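Local coordinates for mandelate racemase/muconate lactonizing protein (PDB 3V5C) that probably dehydrates galacturonate as a magnesium-binding lyase of the enolase superfamily, whose catalytic domain is a TIM-like barrel, at residues A[126-131]-A[333-338]; A[163-168]-A[352-357]. The protein carries 1 engineered substitution. All coordinates share one frame; numbering follows the deposited sequence.

Interaction 1 (A[126-131]-A[333-338]); sequences LVVPCY and EFVEYD
Tyr131 and Glu336 pair as neighbours on two parallel strands, where the first strand of the barrel meets the last and closes it. From its CB, the Tyr131 side chain sets out with CG between the backbone N and the carbonyl carbon (chi1 69°), which carries the ring across the strand 335-337. CD2 comes first, 3.4 Å from CB of Phe334; here the edge of the tyrosine is directed at the face of the Phe334 ring in an offset edge-to-face pair, centroids 5.6 Å apart and planes at 79°. Farther out, CA of Glu336 lies over one face of the tyrosine ring in a CH-pi contact, and CZ is 3.7 Å from Glu336 CG. The tip, OH, rests 3.1 Å from Glu336 CD, yet OE1 of Glu336, 3.4 Å from that OH, is at a poor angle for a hydrogen bond. The hydroxyl bonds to Lys168 instead, while the carboxylate is held by Lys168, Thr133 and the backbone N of Cys312. A leucine in place of Tyr131 would probably leave Lys168 without its hydroxyl partner and the face of Phe334 without the ring edge packed against it. Backbone bonds fix the register: Val335 N to Pro129 O is 2.9 Å, Tyr131 N reaches Val335 O, and Tyr337 N to Tyr131 O is again 2.9 Å. On the other face of the sheet the compact Val335 packs under helix 317-325, while Cys130 turns to Ile352 of strand 351-353, and CG1 of Val128 adds a methyl contact of 3.8 Å to CG2 of Val335. Small, mostly apolar residues thus pack the outer face of the barrel seam, whereas the tyrosine–glutamate face gathers buried polar groups round one lysine, a placing that suits side chains long enough to carry their polar ends to it.

Interaction 2 (A[163-168]-A[352-357]); sequences GQRHFK and IENGEI
Arg165 places CG anti to its own carbonyl carbon (chi1 -64°) and bends again at chi2 (-67°), a curl that lays the aliphatic base of the side chain against the hairpin turn, with CG of Arg165 3.5 Å from Gly355 N. The same curl brings NH1 of Arg165 back to Gln164 O at 2.9 Å; that carbonyl is met from above its plane, although it lies almost in the guanidinium plane. Tyr160 completes the grip through its backbone O and a cation-pi contact, so the charged end runs alongside Asn354 with its rotation fixed. The turn, Glu353 to Glu356, is type I', and its central Asn-Gly pair is the classic choice for the positive phi angles needed there. A side chain on Gly355 would strike Arg165 CB and His166 NE2. Gly163 is restricted too, and more strictly by its own backbone: it ends helix 145-161 as the C-prime residue of a Schellman motif, again at positive phi, and a CB would run into Ile352 O. Having no side chains, the two glycines can meet by backbone, Gly355 N giving a nearly axial hydrogen bond of 2.8 Å to Gly163 O. Beside it the branched Ile352 fits its CG2 methyl 3.5 Å from Gly163 O and 3.7 Å from Gln164 NE2. His166, one face lying over Arg165 CB, reaches the turn through water: NE2 holds two waters, each 3.0 Å away, of which one donates to Gly355 O and the other to Asn354 O. Its ND1 is bonded to Lys203 N, which steadies the ring. One direct bond and two water bridges therefore serve Gly355 N, Gly355 O and Asn354 O of the tight turn, joining the beta hairpin 351-359 to the helix-to-strand loop of the barrel chiefly through polar contacts at a partly buried surface.

Interactions 1 and 2, with centres about 7 Å apart, share one sheet: strand 126-135 pairs with strands 167-170 and 335-337 in the barrel and with the hairpin strand 356-359. Val128 O probably bonds to Ile357 N at 2.7 Å, tying the barrel seam to the hairpin. Packing adds to this, Tyr337 CD1 lying 3.2 Å from Gln164 NE2. A further link runs through side chains: Lys168 NZ, at the end of 163-168, is 2.9 Å from Tyr131 OH and also pairs with Glu336 and Glu233. This cluster faces the barrel interior, the Glu336 side chain being about 12 Å from the bound magnesium ion, for which Glu238 and Asp261 are ligands; interaction 2 lies farther from the chain centre.

Interaction 1 (A[126-131]-A[333-338])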
loop_
_atom_site.group_PDB
_atom_site.type_symbol
_atom_site.label_atom_id
_atom_site.label_comp_id
_atom_site.label_asym_id
_atom_site.label_seq_id
_atom_site.Cartn_x
_atom_site.Cartn_y
_atom_site.Cartn_z
ATOM N N LEU A 126 12.522 -13.450 0.528
ATOM C CA LEU A 126 11.224 -12.911 0.152
ATOM C C LEU A 126 11.397 -11.810 -0.878
ATOM O O LEU A 126 11.935 -10.744 -0.583
ATOM C CB LEU A 126 10.468 -12.366 1.365
ATOM C CG LEU A 126 9.039 -11.927 1.027
ATOM C CD1 LEU A 126 8.285 -13.047 0.323
ATOM C CD2 LEU A 126 8.305 -11.472 2.263
ATOM N N VAL A 127 10.932 -12.089 -2.084
ATOM C CA VAL A 127 11.009 -11.141 -3.193
ATOM C C VAL A 127 9.580 -10.954 -3.694
ATOM O O VAL A 127 8.909 -11.923 -4.023
ATOM C CB VAL A 127 11.920 -11.694 -4.335
ATOM C CG1 VAL A 127 12.010 -10.714 -5.493
ATOM C CG2 VAL A 127 13.328 -12.013 -3.795
ATOM N N VAL A 128 9.118 -9.705 -3.746
ATOM C CA VAL A 128 7.703 -9.421 -3.952
ATOM C C VAL A 128 7.531 -8.454 -5.124
ATOM O O VAL A 128 8.222 -7.447 -5.196
ATOM C CB VAL A 128 7.100 -8.767 -2.670
ATOM C CG1 VAL A 128 5.600 -8.663 -2.747
ATOM C CG2 VAL A 128 7.488 -9.560 -1.426
ATOM N N PRO A 129 6.609 -8.754 -6.047
ATOM C CA PRO A 129 6.389 -7.790 -7.134
ATOM C C PRO A 129 6.001 -6.410 -6.608
ATOM O O PRO A 129 5.284 -6.307 -5.623
ATOM C CB PRO A 129 5.211 -8.397 -7.906
ATOM C CG PRO A 129 5.285 -9.868 -7.594
ATOM C CD PRO A 129 5.741 -9.938 -6.166
ATOM N N CYS A 130 6.468 -5.356 -7.259
ATOM C CA CYS A 130 6.011 -4.019 -6.920
ATOM C C CYS A 130 5.717 -3.243 -8.187
ATOM O O CYS A 130 6.081 -3.665 -9.289
ATOM C CB CYS A 130 7.058 -3.258 -6.114
ATOM S SG CYS A 130 8.685 -3.030 -6.920
ATOM N N TYR A 131 5.056 -2.105 -8.022
ATOM C CA TYR A 131 4.819 -1.207 -9.138
ATOM C C TYR A 131 5.016 0.224 -8.713
ATOM O O TYR A 131 4.912 0.573 -7.541
ATOM C CB TYR A 131 3.415 -1.393 -9.763
ATOM C CG TYR A 131 2.223 -0.948 -8.917
ATOM C CD1 TYR A 131 1.893 0.399 -8.789
ATOM C CD2 TYR A 131 1.411 -1.879 -8.288
ATOM C CE1 TYR A 131 0.802 0.803 -8.050
ATOM C CE2 TYR A 131 0.302 -1.488 -7.549
ATOM C CZ TYR A 131 0.009 -0.144 -7.421
ATOM O OH TYR A 131 -1.075 0.272 -6.692
ATOM N N GLU A 333 -0.860 -9.407 -5.135
ATOM C CA GLU A 333 -0.503 -8.874 -6.445
ATOM C C GLU A 333 0.809 -8.076 -6.457
ATOM O O GLU A 333 1.771 -8.468 -7.122
ATOM C CB GLU A 333 -1.664 -8.003 -6.969
ATOM C CG GLU A 333 -2.882 -8.808 -7.347
ATOM C CD GLU A 333 -2.704 -9.543 -8.650
ATOM O OE1 GLU A 333 -2.253 -8.923 -9.641
ATOM O OE2 GLU A 333 -3.011 -10.742 -8.683
ATOM N N PHE A 334 0.833 -6.947 -5.757
ATOM C CA PHE A 334 1.961 -6.019 -5.827
ATOM C C PHE A 334 2.073 -5.198 -4.558
ATOM O O PHE A 334 1.064 -4.879 -3.930
ATOM C CB PHE A 334 1.739 -4.963 -6.914
ATOM C CG PHE A 334 1.818 -5.462 -8.317
ATOM C CD1 PHE A 334 3.044 -5.603 -8.942
ATOM C CD2 PHE A 334 0.662 -5.668 -9.049
ATOM C CE1 PHE A 334 3.123 -6.028 -10.245
ATOM C CE2 PHE A 334 0.737 -6.099 -10.361
ATOM C CZ PHE A 334 1.970 -6.268 -10.960
ATOM N N VAL A 335 3.297 -4.807 -4.226
ATOM C CA VAL A 335 3.542 -3.706 -3.308
ATOM C C VAL A 335 3.405 -2.383 -4.096
ATOM O O VAL A 335 4.043 -2.199 -5.130
ATOM C CB VAL A 335 4.956 -3.835 -2.708
ATOM C CG1 VAL A 335 5.330 -2.582 -1.919
ATOM C CG2 VAL A 335 5.026 -5.063 -1.814
ATOM N N GLU A 336 2.569 -1.465 -3.608
ATOM C CA GLU A 336 2.425 -0.142 -4.226
ATOM C C GLU A 336 3.584 0.745 -3.761
ATOM O O GLU A 336 3.647 1.133 -2.591
ATOM C CB GLU A 336 1.064 0.471 -3.845
ATOM C CG GLU A 336 0.837 1.833 -4.451
ATOM C CD GLU A 336 -0.597 2.318 -4.390
ATOM O OE1 GLU A 336 -1.422 1.723 -3.659
ATOM O OE2 GLU A 336 -0.898 3.327 -5.077
ATOM N N TYR A 337 4.508 1.063 -4.678
ATOM C CA TYR A 337 5.789 1.690 -4.312
ATOM C C TYR A 337 5.900 3.171 -4.687
ATOM O O TYR A 337 5.695 3.539 -5.853
ATOM C CB TYR A 337 6.965 0.926 -4.932
ATOM C CG TYR A 337 8.290 1.374 -4.392
ATOM C CD1 TYR A 337 9.022 2.374 -5.030
ATOM C CD2 TYR A 337 8.808 0.831 -3.222
ATOM C CE1 TYR A 337 10.235 2.798 -4.530
ATOM C CE2 TYR A 337 10.027 1.247 -2.715
ATOM C CZ TYR A 337 10.733 2.237 -3.375
ATOM O OH TYR A 337 11.953 2.668 -2.883
ATOM N N ASP A 338 6.218 3.987 -3.681
ATOM C CA ASP A 338 6.545 5.404 -3.824
ATOM C C ASP A 338 7.960 5.560 -3.250
ATOM O O ASP A 338 8.242 5.074 -2.156
ATOM C CB ASP A 338 5.537 6.228 -3.004
ATOM C CG ASP A 338 5.422 7.678 -3.453
ATOM O OD1 ASP A 338 5.914 8.038 -4.554
ATOM O OD2 ASP A 338 4.798 8.458 -2.688
#

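Interaction 2 (A[163-168]-A[352-357])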
loop_
_atom_site.group_PDB
_atom_site.type_symbol
_atom_site.label_atom_id
_atom_site.label_comp_id
_atom_site.label_asym_id
_atom_site.label_seq_id
_atom_site.Cartn_x
_atom_site.Cartn_y
_atom_site.Cartn_z
ATOM N N GLY A 163 14.870 0.418 -11.014
ATOM C CA GLY A 163 14.433 -0.959 -10.883
ATOM C C GLY A 163 12.956 -1.224 -11.106
ATOM O O GLY A 163 12.527 -2.372 -11.015
ATOM N N GLN A 164 12.170 -0.189 -11.390
ATOM C CA GLN A 164 10.726 -0.387 -11.584
ATOM C C GLN A 164 10.455 -0.940 -12.985
ATOM O O GLN A 164 11.095 -0.506 -13.950
ATOM C CB GLN A 164 9.950 0.920 -11.392
ATOM C CG GLN A 164 10.035 1.521 -9.980
ATOM C CD GLN A 164 9.397 0.649 -8.906
ATOM O OE1 GLN A 164 8.449 -0.099 -9.168
ATOM N NE2 GLN A 164 9.921 0.744 -7.686
ATOM N N ARG A 165 9.530 -1.894 -13.095
ATOM C CA ARG A 165 9.153 -2.464 -14.390
ATOM C C ARG A 165 7.652 -2.347 -14.674
ATOM O O ARG A 165 7.200 -2.523 -15.812
ATOM C CB ARG A 165 9.585 -3.937 -14.470
ATOM C CG ARG A 165 11.107 -4.133 -14.412
ATOM C CD ARG A 165 11.787 -3.559 -15.661
ATOM N NE ARG A 165 13.247 -3.727 -15.651
ATOM C CZ ARG A 165 14.104 -2.811 -15.197
ATOM N NH1 ARG A 165 13.664 -1.658 -14.690
ATOM N NH2 ARG A 165 15.416 -3.048 -15.246
ATOM N N HIS A 166 6.890 -2.070 -13.620
ATOM C CA HIS A 166 5.431 -1.996 -13.696
ATOM C C HIS A 166 4.987 -0.651 -13.194
ATOM O O HIS A 166 5.579 -0.115 -12.248
ATOM C CB HIS A 166 4.844 -3.104 -12.827
ATOM C CG HIS A 166 5.504 -4.422 -13.059
ATOM N ND1 HIS A 166 5.479 -5.051 -14.285
ATOM C CD2 HIS A 166 6.241 -5.214 -12.243
ATOM C CE1 HIS A 166 6.160 -6.179 -14.214
ATOM N NE2 HIS A 166 6.623 -6.309 -12.984
ATOM N N PHE A 167 3.925 -0.119 -13.798
ATOM C CA PHE A 167 3.585 1.283 -13.583
ATOM C C PHE A 167 2.092 1.515 -13.454
ATOM O O PHE A 167 1.317 0.998 -14.247
ATOM C CB PHE A 167 4.136 2.131 -14.738
ATOM C CG PHE A 167 5.628 2.032 -14.895
ATOM C CD1 PHE A 167 6.189 1.053 -15.711
ATOM C CD2 PHE A 167 6.468 2.899 -14.204
ATOM C CE1 PHE A 167 7.599 0.944 -15.846
ATOM C CE2 PHE A 167 7.867 2.801 -14.332
ATOM C CZ PHE A 167 8.424 1.821 -15.150
ATOM N N LYS A 168 1.711 2.323 -12.467
ATOM C CA LYS A 168 0.318 2.733 -12.333
ATOM C C LYS A 168 0.214 4.189 -12.715
ATOM O O LYS A 168 0.858 5.056 -12.130
ATOM C CB LYS A 168 -0.232 2.513 -10.921
ATOM C CG LYS A 168 -1.747 2.761 -10.871
ATOM C CD LYS A 168 -2.384 2.180 -9.612
ATOM C CE LYS A 168 -2.167 3.094 -8.405
ATOM N NZ LYS A 168 -2.845 2.486 -7.174
ATOM N N ILE A 352 15.105 -2.509 -4.704
ATOM C CA ILE A 352 14.259 -2.767 -5.869
ATOM C C ILE A 352 15.108 -3.257 -7.039
ATOM O O ILE A 352 16.157 -2.676 -7.351
ATOM C CB ILE A 352 13.512 -1.501 -6.357
ATOM C CG1 ILE A 352 12.775 -0.792 -5.216
ATOM C CG2 ILE A 352 12.572 -1.855 -7.511
ATOM C CD1 ILE A 352 11.820 -1.679 -4.458
ATOM N N GLU A 353 14.660 -4.317 -7.691
ATOM C CA GLU A 353 15.370 -4.838 -8.852
ATOM C C GLU A 353 14.371 -5.552 -9.748
ATOM O O GLU A 353 13.581 -6.373 -9.286
ATOM C CB GLU A 353 16.513 -5.775 -8.426
ATOM C CG GLU A 353 17.307 -6.368 -9.586
ATOM C CD GLU A 353 18.333 -7.415 -9.136
ATOM O OE1 GLU A 353 18.959 -7.230 -8.074
ATOM O OE2 GLU A 353 18.510 -8.426 -9.848
ATOM N N ASN A 354 14.375 -5.207 -11.029
ATOM C CA ASN A 354 13.533 -5.902 -11.996
ATOM C C ASN A 354 12.064 -6.030 -11.599
ATOM O O ASN A 354 11.453 -7.089 -11.758
ATOM C CB ASN A 354 14.128 -7.269 -12.333
ATOM C CG ASN A 354 15.440 -7.152 -13.088
ATOM O OD1 ASN A 354 15.586 -6.295 -13.962
ATOM N ND2 ASN A 354 16.404 -8.004 -12.749
ATOM N N GLY A 355 11.514 -4.945 -11.060
ATOM C CA GLY A 355 10.082 -4.889 -10.802
ATOM C C GLY A 355 9.669 -5.646 -9.555
ATOM O O GLY A 355 8.507 -6.024 -9.421
ATOM N N GLU A 356 10.626 -5.870 -8.656
ATOM C CA GLU A 356 10.370 -6.559 -7.393
ATOM C C GLU A 356 11.084 -5.863 -6.243
ATOM O O GLU A 356 12.206 -5.329 -6.403
ATOM C CB GLU A 356 10.847 -8.012 -7.458
ATOM C CG GLU A 356 10.256 -8.830 -8.617
ATOM C CD GLU A 356 10.823 -10.243 -8.700
ATOM O OE1 GLU A 356 12.062 -10.395 -8.746
ATOM O OE2 GLU A 356 10.029 -11.207 -8.717
ATOM N N ILE A 357 10.438 -5.884 -5.077
ATOM C CA ILE A 357 11.066 -5.419 -3.853
ATOM C C ILE A 357 11.637 -6.609 -3.097
ATOM O O ILE A 357 10.949 -7.613 -2.876
ATOM C CB ILE A 357 10.090 -4.562 -2.989
ATOM C CG1 ILE A 357 10.773 -4.017 -1.746
ATOM C CG2 ILE A 357 8.823 -5.347 -2.597
ATOM C CD1 ILE A 357 10.066 -2.775 -1.161
HETATM O O HOH W 1 7.253 -8.131 -10.740
HETATM O O HOH W 2 9.095 -7.959 -13.043
#